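Local coordinates for protein haloacid dehalogenase/epoxide hydrolase family (Corynebacterium glutamicum ATCC 13032, PDB 2PR7) that is of uncharacterized function but probably acts as a metal-dependent hydrolase of the haloacid dehalogenase superfamily, with a calcium ion bound in its metal site, at residues 103-106 with 107-111. Sequence-based numbering, arbitrary orientation.
Sequences NVRG and AVEAG
Ala107 begins the second half of helix 101-110 with its N donating to Asn103 O at 2.9 Å, the first of four successive i to i+4 bonds. Its methyl lies over the previous turn, Ala107 CB 3.5 Å from Val104 O, and it also touches Leu96 of strand 94-98 and Leu112; a small apolar residue suits this buried face, where the helix lies close against the sheet. Val108 follows with a straighter bond to Val104 O (N-H...O 165°). Its two methyls divide the work: Val108 CG2, beside the backbone N, comes within 3.4 Å of Val104 O and loosely faces Val104 CG1, while Val108 CG1, anti to that N (chi1 168°), lies 3.6 Å from Arg105 NH1. The arginine, bent at chi2 and chi3, thus brings its guanidinium to the branched valine. The helix is the crossover of a right-handed beta-alpha-beta unit between parallel strands 94-98 and 113-116 of the Rossmann-like HAD core. Asn103, nearer its start, hydrogen-bonds Asp98 OD2 through ND2, its side chain about 6 Å from the calcium ion. On the exposed side, Glu109 N bonds to Arg105 O. Glu109 CG, anti to its own carbonyl carbon, sits 3.1 Å from Arg105 O, and the chain extended beyond it carries the carboxylate alongside Arg105 CG and CD. Glu109 OE2 stays 5.3 Å from Arg105 NE, so any attraction is probably weak and long-range, with no charged atoms in contact. Ala110 N closes the series on Gly106 O with a more bent bond (143°). Gly111 then ends the helix in a Schellman motif: two bonds return into the last turn, one of them Gly111 N to Val108 O, and the positive phi, with no CB to crowd the carbonyl before it, suits glycine.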
loop_
_atom_site.group_PDB
_atom_site.type_symbol
_atom_site.label_atom_id
_atom_site.label_comp_id
_atom_site.label_asym_id
_atom_site.label_seq_id
_atom_site.Cartn_x
_atom_site.Cartn_y
_atom_site.Cartn_z
ATOM N N ASN A 103 -8.377 3.996 8.834
ATOM C CA ASN A 103 -8.160 3.021 7.759
ATOM C C ASN A 103 -7.361 1.817 8.270
ATOM O O ASN A 103 -7.709 0.670 7.987
ATOM C CB ASN A 103 -7.479 3.637 6.588
ATOM C CG ASN A 103 -8.378 4.560 5.813
ATOM O OD1 ASN A 103 -9.577 4.599 6.005
ATOM N ND2 ASN A 103 -7.781 5.320 4.934
ATOM N N VAL A 104 -6.368 2.082 9.089
ATOM C CA VAL A 104 -5.526 0.996 9.651
ATOM C C VAL A 104 -6.381 0.133 10.561
ATOM O O VAL A 104 -6.310 -1.097 10.496
ATOM C CB VAL A 104 -4.305 1.523 10.389
ATOM C CG1 VAL A 104 -3.516 0.391 11.025
ATOM C CG2 VAL A 104 -3.424 2.284 9.450
ATOM N N ARG A 105 -7.192 0.731 11.415
ATOM C CA ARG A 105 -8.053 -0.058 12.317
ATOM C C ARG A 105 -9.076 -0.885 11.538
ATOM O O ARG A 105 -9.286 -2.059 11.824
ATOM C CB ARG A 105 -8.816 0.853 13.281
ATOM C CG ARG A 105 -9.745 0.131 14.301
ATOM C CD ARG A 105 -9.062 -1.007 15.139
ATOM N NE ARG A 105 -7.832 -0.617 15.813
ATOM C CZ ARG A 105 -6.934 -1.483 16.291
ATOM N NH1 ARG A 105 -7.159 -2.795 16.214
ATOM N NH2 ARG A 105 -5.819 -1.049 16.884
ATOM N N GLY A 106 -9.673 -0.285 10.518
ATOM C CA GLY A 106 -10.531 -0.987 9.602
ATOM C C GLY A 106 -9.873 -2.194 8.976
ATOM O O GLY A 106 -10.528 -3.211 8.749
ATOM N N ALA A 107 -8.605 -2.045 8.605
ATOM C CA ALA A 107 -7.898 -3.133 7.972
ATOM C C ALA A 107 -7.705 -4.265 8.951
ATOM O O ALA A 107 -7.920 -5.432 8.631
ATOM C CB ALA A 107 -6.558 -2.671 7.384
ATOM N N VAL A 108 -7.280 -3.912 10.151
ATOM C CA VAL A 108 -7.051 -4.915 11.222
ATOM C C VAL A 108 -8.352 -5.672 11.524
ATOM O O VAL A 108 -8.362 -6.881 11.644
ATOM C CB VAL A 108 -6.400 -4.212 12.458
ATOM C CG1 VAL A 108 -6.427 -5.136 13.639
ATOM C CG2 VAL A 108 -4.942 -3.719 12.126
ATOM N N GLU A 109 -9.434 -4.947 11.593
ATOM C CA GLU A 109 -10.746 -5.551 11.816
ATOM C C GLU A 109 -11.148 -6.519 10.694
ATOM O O GLU A 109 -11.850 -7.504 10.945
ATOM C CB GLU A 109 -11.801 -4.466 11.988
ATOM C CG GLU A 109 -11.580 -3.647 13.269
ATOM C CD GLU A 109 -12.585 -2.483 13.415
ATOM O OE1 GLU A 109 -13.138 -2.008 12.382
ATOM O OE2 GLU A 109 -12.805 -2.052 14.574
ATOM N N ALA A 110 -10.736 -6.227 9.470
ATOM C CA ALA A 110 -10.970 -7.104 8.308
ATOM C C ALA A 110 -10.002 -8.297 8.256
ATOM O O ALA A 110 -10.178 -9.195 7.445
ATOM C CB ALA A 110 -10.892 -6.316 7.021
ATOM N N GLY A 111 -8.988 -8.311 9.112
ATOM C CA GLY A 111 -8.031 -9.419 9.128
ATOM C C GLY A 111 -6.690 -9.175 8.496
ATOM O O GLY A 111 -5.836 -10.077 8.455
#